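Local atomic coordinates of hypothetical protein EF3068 (PDB entry 2B6C), a protein that is predicted to repair alkylated DNA and is built of helical repeats. Residues Leu45-Leu56 against Asp77-Phe86. Numbering follows the deposited sequence.
Sequences LKESHTWPKEKL and DLALQNVQRF. With SO4 (sulfate ion), chain D.
Arg85 reaches from the turn after helix 69-81 into the connection between helices 34-48 and 53-65, and its side chain can be followed atom by atom. CB faces that connection and lies 4.0 Å from Lys53 CE, the two side chains running antiparallel alongside one another. The aliphatic part stays extended through chi2 and then bends at chi3 (60°), which turns the guanidinium toward the backbone of Ser48-Trp51. NE gives its hydrogen to a water, at 3.0 Å. NH2 donates to Trp51 O at 2.7 Å, nearly along the C=O axis although the oxygen is tilted 19° from the guanidinium plane; NH1 adds a weak bond to the same oxygen. One face of the group is covered by His49 O, the opposite one by Leu56 CD2.

Lys53 returns the grip: it is bent at all three outer torsions, so that NZ donates a hydrogen bond to Arg85 O at 2.6 Å, from above the carbonyl plane. Its ammonium also forms a salt bridge with Glu90.

Nearer helix 69-81, Asn82 ND2 spends both hydrogens within its amide plane, one on Ser48 OG at 2.9 Å (N-H...O angle 175°) and one on Leu78 O, so the amide's rotation is fixed. Ser48 OG in turn donates to Leu45 O. His49 NE2 donates to Gln81 O at 3.1 Å; the oxygen lies in the ring plane, but NE2 stands well above the carbonyl plane. Beside these bonds Leu78 CD2 packs against Leu45 CD2 and, tightly, Ser48 CB.

The polar bonds largely pair side chains with main-chain carbonyls at helix ends and turns. This chemistry is consistent with two interhelical connections of the alpha-helical repeat fold being joined by polar groups that are largely buried, with leucine packing alongside.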
ATOM      1  N   LEU B  45      11.160  -7.688  -2.909  1.00 16.10           N
ATOM      2  CA  LEU B  45      10.272  -6.873  -2.098  1.00 16.24           C
ATOM      3  C   LEU B  45       8.812  -7.264  -2.377  1.00 17.29           C
ATOM      4  O   LEU B  45       8.001  -7.311  -1.461  1.00 16.75           O
ATOM      5  CB  LEU B  45      10.526  -5.368  -2.306  1.00 15.72           C
ATOM      6  CG  LEU B  45      11.924  -4.905  -1.834  1.00 17.58           C
ATOM      7  CD1 LEU B  45      12.139  -3.427  -2.164  1.00 19.28           C
ATOM      8  CD2 LEU B  45      12.153  -5.124  -0.351  1.00 19.57           C
ATOM      9  N   LYS B  46       8.497  -7.532  -3.642  1.00 17.17           N
ATOM     10  CA  LYS B  46       7.153  -7.952  -4.028  0.50 18.45           C
ATOM     11  C   LYS B  46       6.745  -9.261  -3.339  1.00 18.43           C
ATOM     12  O   LYS B  46       5.654  -9.363  -2.801  1.00 19.05           O
ATOM     13  CB  LYS B  46       7.051  -8.076  -5.554  0.50 17.86           C
ATOM     14  CG  LYS B  46       5.801  -8.795  -6.074  0.50 19.32           C
ATOM     15  CD  LYS B  46       5.848  -9.008  -7.599  0.50 19.17           C
ATOM     16  CE  LYS B  46       5.758  -7.707  -8.370  0.50 20.01           C
ATOM     17  NZ  LYS B  46       5.387  -7.917  -9.808  0.50 21.06           N
ATOM     18  N   GLU B  47       7.612 -10.272  -3.356  1.00 18.70           N
ATOM     19  CA  GLU B  47       7.227 -11.562  -2.780  0.50 18.81           C
ATOM     20  C   GLU B  47       7.219 -11.541  -1.249  1.00 18.53           C
ATOM     21  O   GLU B  47       6.555 -12.357  -0.634  1.00 18.96           O
ATOM     22  CB  GLU B  47       8.047 -12.739  -3.365  0.50 19.49           C
ATOM     23  CG  GLU B  47       9.153 -13.319  -2.485  0.50 18.69           C
ATOM     24  CD  GLU B  47       9.539 -14.750  -2.863  0.50 19.30           C
ATOM     25  OE1 GLU B  47       9.189 -15.183  -3.986  0.50 21.24           O
ATOM     26  OE2 GLU B  47      10.194 -15.442  -2.041  0.50 17.57           O
ATOM     27  N   SER B  48       7.932 -10.583  -0.655  1.00 17.29           N
ATOM     28  CA  SER B  48       8.028 -10.475   0.797  1.00 16.13           C
ATOM     29  C   SER B  48       6.656 -10.265   1.463  1.00 15.34           C
ATOM     30  O   SER B  48       6.436 -10.738   2.562  1.00 14.89           O
ATOM     31  CB  SER B  48       8.985  -9.362   1.193  1.00 15.40           C
ATOM     32  OG  SER B  48       8.362  -8.090   1.017  1.00 13.38           O
ATOM     33  N   HIS B  49       5.746  -9.555   0.794  1.00 15.88           N
ATOM     34  CA  HIS B  49       4.342  -9.390   1.276  1.00 15.55           C
ATOM     35  C   HIS B  49       3.607 -10.700   1.491  1.00 15.75           C
ATOM     36  O   HIS B  49       2.646 -10.756   2.280  1.00 15.14           O
ATOM     37  CB  HIS B  49       3.528  -8.553   0.293  1.00 15.32           C
ATOM     38  CG  HIS B  49       4.121  -7.209   0.027  1.00 19.20           C
ATOM     39  ND1 HIS B  49       4.725  -6.884  -1.169  1.00 21.00           N
ATOM     40  CD2 HIS B  49       4.216  -6.109   0.804  1.00 20.55           C
ATOM     41  CE1 HIS B  49       5.175  -5.648  -1.115  1.00 17.73           C
ATOM     42  NE2 HIS B  49       4.885  -5.156   0.074  1.00 21.73           N
ATOM     43  N   THR B  50       4.062 -11.748   0.797  1.00 15.16           N
ATOM     44  CA  THR B  50       3.388 -13.051   0.843  1.00 15.11           C
ATOM     45  C   THR B  50       3.960 -13.979   1.935  1.00 15.90           C
ATOM     46  O   THR B  50       3.381 -15.022   2.243  1.00 16.02           O
ATOM     47  CB  THR B  50       3.395 -13.788  -0.569  1.00 15.01           C
ATOM     48  OG1 THR B  50       4.668 -14.390  -0.812  1.00 13.47           O
ATOM     49  CG2 THR B  50       3.057 -12.837  -1.724  1.00 12.88           C
ATOM     50  N   TRP B  51       5.109 -13.618   2.492  1.00 16.17           N
ATOM     51  CA  TRP B  51       5.775 -14.457   3.481  1.00 16.24           C
ATOM     52  C   TRP B  51       5.016 -14.465   4.796  1.00 15.98           C
ATOM     53  O   TRP B  51       4.489 -13.429   5.208  1.00 15.31           O
ATOM     54  CB  TRP B  51       7.227 -14.024   3.759  1.00 15.75           C
ATOM     55  CG  TRP B  51       8.152 -14.031   2.566  1.00 16.34           C
ATOM     56  CD1 TRP B  51       8.023 -14.763   1.388  1.00 16.24           C
ATOM     57  CD2 TRP B  51       9.377 -13.308   2.450  1.00 15.82           C
ATOM     58  NE1 TRP B  51       9.085 -14.480   0.541  1.00 17.23           N
ATOM     59  CE2 TRP B  51       9.931 -13.607   1.171  1.00 16.76           C
ATOM     60  CE3 TRP B  51      10.043 -12.400   3.282  1.00 14.65           C
ATOM     61  CZ2 TRP B  51      11.120 -13.028   0.721  1.00 16.47           C
ATOM     62  CZ3 TRP B  51      11.217 -11.843   2.839  1.00 16.37           C
ATOM     63  CH2 TRP B  51      11.738 -12.142   1.564  1.00 15.03           C
ATOM     64  N   PRO B  52       4.984 -15.640   5.468  1.00 16.76           N
ATOM     65  CA  PRO B  52       4.503 -15.682   6.845  1.00 16.79           C
ATOM     66  C   PRO B  52       5.312 -14.681   7.657  1.00 17.11           C
ATOM     67  O   PRO B  52       6.479 -14.383   7.318  1.00 17.08           O
ATOM     68  CB  PRO B  52       4.776 -17.120   7.275  1.00 17.02           C
ATOM     69  CG  PRO B  52       4.779 -17.916   5.920  1.00 18.73           C
ATOM     70  CD  PRO B  52       5.423 -16.965   4.968  1.00 16.51           C
ATOM     71  N   LYS B  53       4.678 -14.106   8.672  1.00 17.27           N
ATOM     72  CA  LYS B  53       5.324 -13.114   9.523  1.00 17.06           C
ATOM     73  C   LYS B  53       6.693 -13.590  10.025  1.00 18.01           C
ATOM     74  O   LYS B  53       7.661 -12.827  10.017  1.00 16.61           O
ATOM     75  CB  LYS B  53       4.415 -12.751  10.711  1.00 16.93           C
ATOM     76  CG  LYS B  53       4.966 -11.619  11.639  1.00 16.51           C
ATOM     77  CD  LYS B  53       5.299 -10.298  10.885  1.00 15.20           C
ATOM     78  CE  LYS B  53       4.082  -9.628  10.228  1.00 14.08           C
ATOM     79  NZ  LYS B  53       3.052  -9.229  11.251  1.00 14.76           N
ATOM     80  N   GLU B  54       6.771 -14.838  10.472  1.00 19.13           N
ATOM     81  CA  GLU B  54       8.028 -15.350  11.030  1.00 22.08           C
ATOM     82  C   GLU B  54       9.140 -15.342   9.974  1.00 20.60           C
ATOM     83  O   GLU B  54      10.272 -14.941  10.263  1.00 21.67           O
ATOM     84  CB  GLU B  54       7.857 -16.759  11.608  1.00 21.37           C
ATOM     85  CG  GLU B  54       9.018 -17.169  12.546  1.00 26.21           C
ATOM     86  CD  GLU B  54       8.872 -18.617  13.080  1.00 28.18           C
ATOM     87  OE1 GLU B  54       8.176 -19.446  12.435  1.00 36.70           O
ATOM     88  OE2 GLU B  54       9.466 -18.942  14.146  1.00 37.00           O
ATOM     89  N   LYS B  55       8.806 -15.770   8.758  1.00 19.65           N
ATOM     90  CA  LYS B  55       9.761 -15.744   7.664  1.00 19.57           C
ATOM     91  C   LYS B  55      10.223 -14.307   7.394  1.00 18.18           C
ATOM     92  O   LYS B  55      11.422 -14.084   7.221  1.00 18.40           O
ATOM     93  CB  LYS B  55       9.198 -16.422   6.398  1.00 19.18           C
ATOM     94  CG  LYS B  55      10.214 -16.466   5.251  1.00 19.79           C
ATOM     95  CD  LYS B  55       9.682 -17.210   4.029  1.00 21.07           C
ATOM     96  CE  LYS B  55      10.666 -17.083   2.873  1.00 23.42           C
ATOM     97  NZ  LYS B  55      10.192 -17.871   1.693  1.00 24.75           N
ATOM     98  N   LEU B  56       9.276 -13.345   7.368  1.00 17.48           N
ATOM     99  CA  LEU B  56       9.590 -11.940   7.115  1.00 16.37           C
ATOM    100  C   LEU B  56      10.597 -11.389   8.135  1.00 16.80           C
ATOM    101  O   LEU B  56      11.577 -10.753   7.751  1.00 16.78           O
ATOM    102  CB  LEU B  56       8.322 -11.064   7.052  1.00 16.23           C
ATOM    103  CG  LEU B  56       8.500  -9.536   6.834  1.00 16.87           C
ATOM    104  CD1 LEU B  56       9.332  -9.174   5.571  1.00 11.89           C
ATOM    105  CD2 LEU B  56       7.150  -8.832   6.841  1.00 15.12           C
ATOM    106  N   ASP B  77      14.239  -1.847   3.622  1.00 14.64           N
ATOM    107  CA  ASP B  77      13.211  -1.829   2.560  1.00 13.96           C
ATOM    108  C   ASP B  77      12.176  -2.938   2.786  1.00 14.31           C
ATOM    109  O   ASP B  77      11.005  -2.737   2.545  1.00 12.82           O
ATOM    110  CB  ASP B  77      13.823  -1.974   1.145  1.00 14.15           C
ATOM    111  CG  ASP B  77      14.353  -0.664   0.589  1.00 14.75           C
ATOM    112  OD1 ASP B  77      14.057   0.432   1.150  1.00 16.09           O
ATOM    113  OD2 ASP B  77      15.088  -0.731  -0.423  1.00 18.60           O
ATOM    114  N   LEU B  78      12.614  -4.105   3.250  1.00 14.00           N
ATOM    115  CA  LEU B  78      11.668  -5.179   3.570  1.00 14.78           C
ATOM    116  C   LEU B  78      10.666  -4.764   4.655  1.00 15.79           C
ATOM    117  O   LEU B  78       9.459  -5.059   4.564  1.00 15.61           O
ATOM    118  CB  LEU B  78      12.385  -6.470   4.000  1.00 14.32           C
ATOM    119  CG  LEU B  78      13.067  -7.222   2.859  1.00 15.02           C
ATOM    120  CD1 LEU B  78      14.031  -8.269   3.421  1.00 11.77           C
ATOM    121  CD2 LEU B  78      12.027  -7.915   1.979  1.00 13.42           C
ATOM    122  N   ALA B  79      11.181  -4.076   5.661  1.00 15.97           N
ATOM    123  CA  ALA B  79      10.382  -3.565   6.742  1.00 16.59           C
ATOM    124  C   ALA B  79       9.484  -2.439   6.245  1.00 16.27           C
ATOM    125  O   ALA B  79       8.278  -2.430   6.498  1.00 15.94           O
ATOM    126  CB  ALA B  79      11.300  -3.091   7.903  1.00 15.84           C
ATOM    127  N   LEU B  80      10.063  -1.495   5.518  1.00 17.64           N
ATOM    128  CA  LEU B  80       9.294  -0.384   4.962  1.00 18.12           C
ATOM    129  C   LEU B  80       8.133  -0.834   4.053  1.00 18.29           C
ATOM    130  O   LEU B  80       7.029  -0.312   4.135  1.00 17.30           O
ATOM    131  CB  LEU B  80      10.214   0.516   4.153  1.00 19.16           C
ATOM    132  CG  LEU B  80      10.763   1.732   4.857  1.00 24.09           C
ATOM    133  CD1 LEU B  80      12.031   2.133   4.095  1.00 27.25           C
ATOM    134  CD2 LEU B  80       9.661   2.822   4.779  1.00 28.27           C
ATOM    135  N   GLN B  81       8.412  -1.783   3.164  1.00 18.50           N
ATOM    136  CA  GLN B  81       7.395  -2.329   2.249  1.00 19.61           C
ATOM    137  C   GLN B  81       6.252  -3.072   2.942  1.00 18.44           C
ATOM    138  O   GLN B  81       5.159  -3.158   2.403  1.00 19.42           O
ATOM    139  CB  GLN B  81       8.049  -3.267   1.217  1.00 19.84           C
ATOM    140  CG  GLN B  81       8.915  -2.563   0.166  1.00 25.29           C
ATOM    141  CD  GLN B  81       8.373  -1.212  -0.321  1.00 31.54           C
ATOM    142  OE1 GLN B  81       8.790  -0.142   0.159  1.00 35.80           O
ATOM    143  NE2 GLN B  81       7.465  -1.252  -1.283  1.00 31.49           N
ATOM    144  N   ASN B  82       6.527  -3.643   4.107  1.00 16.73           N
ATOM    145  CA  ASN B  82       5.558  -4.430   4.845  1.00 15.14           C
ATOM    146  C   ASN B  82       5.076  -3.704   6.103  1.00 14.46           C
ATOM    147  O   ASN B  82       4.566  -4.332   7.033  1.00 14.18           O
ATOM    148  CB  ASN B  82       6.162  -5.798   5.201  1.00 14.82           C
ATOM    149  CG  ASN B  82       6.402  -6.654   3.966  1.00 15.79           C
ATOM    150  OD1 ASN B  82       5.500  -7.363   3.512  1.00 12.97           O
ATOM    151  ND2 ASN B  82       7.616  -6.584   3.405  1.00 11.12           N
ATOM    152  N   VAL B  83       5.218  -2.381   6.113  1.00 14.27           N
ATOM    153  CA  VAL B  83       4.951  -1.550   7.290  1.00 14.26           C
ATOM    154  C   VAL B  83       3.548  -1.808   7.907  1.00 14.38           C
ATOM    155  O   VAL B  83       3.419  -1.910   9.129  1.00 13.77           O
ATOM    156  CB  VAL B  83       5.198  -0.025   6.958  1.00 15.13           C
ATOM    157  CG1 VAL B  83       4.243   0.499   5.845  1.00 13.58           C
ATOM    158  CG2 VAL B  83       5.202   0.861   8.199  1.00 14.44           C
ATOM    159  N   GLN B  84       2.538  -1.958   7.050  1.00 13.61           N
ATOM    160  CA  GLN B  84       1.163  -2.249   7.445  1.00 14.27           C
ATOM    161  C   GLN B  84       0.960  -3.573   8.177  1.00 13.93           C
ATOM    162  O   GLN B  84       0.001  -3.700   8.935  1.00 13.68           O
ATOM    163  CB  GLN B  84       0.240  -2.215   6.232  1.00 14.82           C
ATOM    164  CG  GLN B  84       0.099  -0.850   5.680  1.00 17.57           C
ATOM    165  CD  GLN B  84      -1.055  -0.744   4.717  1.00 24.78           C
ATOM    166  OE1 GLN B  84      -0.936  -1.083   3.533  1.00 26.63           O
ATOM    167  NE2 GLN B  84      -2.180  -0.245   5.215  1.00 25.98           N
ATOM    168  N   ARG B  85       1.857  -4.531   7.944  1.00 13.24           N
ATOM    169  CA  ARG B  85       1.796  -5.867   8.530  1.00 13.34           C
ATOM    170  C   ARG B  85       2.236  -5.953   9.999  1.00 13.28           C
ATOM    171  O   ARG B  85       1.956  -6.952  10.675  1.00 12.13           O
ATOM    172  CB  ARG B  85       2.632  -6.855   7.694  1.00 13.15           C
ATOM    173  CG  ARG B  85       2.122  -7.035   6.245  1.00 12.28           C
ATOM    174  CD  ARG B  85       2.954  -8.111   5.521  1.00 13.73           C
ATOM    175  NE  ARG B  85       2.842  -9.382   6.226  1.00 13.66           N
ATOM    176  CZ  ARG B  85       3.575 -10.467   6.014  1.00 16.30           C
ATOM    177  NH1 ARG B  85       4.520 -10.495   5.078  1.00 16.12           N
ATOM    178  NH2 ARG B  85       3.354 -11.542   6.755  1.00 14.37           N
ATOM    179  N   PHE B  86       2.916  -4.914  10.501  1.00 13.59           N
ATOM    180  CA  PHE B  86       3.419  -4.974  11.872  1.00 13.52           C
ATOM    181  C   PHE B  86       2.459  -4.420  12.914  1.00 13.67           C
ATOM    182  O   PHE B  86       1.933  -3.322  12.761  1.00 12.79           O
ATOM    183  CB  PHE B  86       4.782  -4.291  11.996  1.00 13.47           C
ATOM    184  CG  PHE B  86       5.777  -4.797  11.025  1.00 13.09           C
ATOM    185  CD1 PHE B  86       6.261  -6.111  11.136  1.00 15.78           C
ATOM    186  CD2 PHE B  86       6.228  -3.992   9.992  1.00 12.25           C
ATOM    187  CE1 PHE B  86       7.161  -6.606  10.223  1.00 13.61           C
ATOM    188  CE2 PHE B  86       7.155  -4.498   9.048  1.00 11.03           C
ATOM    189  CZ  PHE B  86       7.610  -5.792   9.187  1.00 12.46           C
TER
HETATM  190  S   SO4 D 404       1.174 -16.236   8.683  1.00 50.98           S
HETATM  191  O1  SO4 D 404       1.674 -17.330   7.838  1.00 52.89           O
HETATM  192  O2  SO4 D 404       0.195 -16.808   9.598  1.00 52.06           O
HETATM  193  O3  SO4 D 404       0.580 -15.267   7.764  1.00 52.55           O
HETATM  194  O4  SO4 D 404       2.173 -15.592   9.537  1.00 48.67           O
HETATM  195  O   HOH W   1       0.935  -9.781   8.543  1.00  9.94           O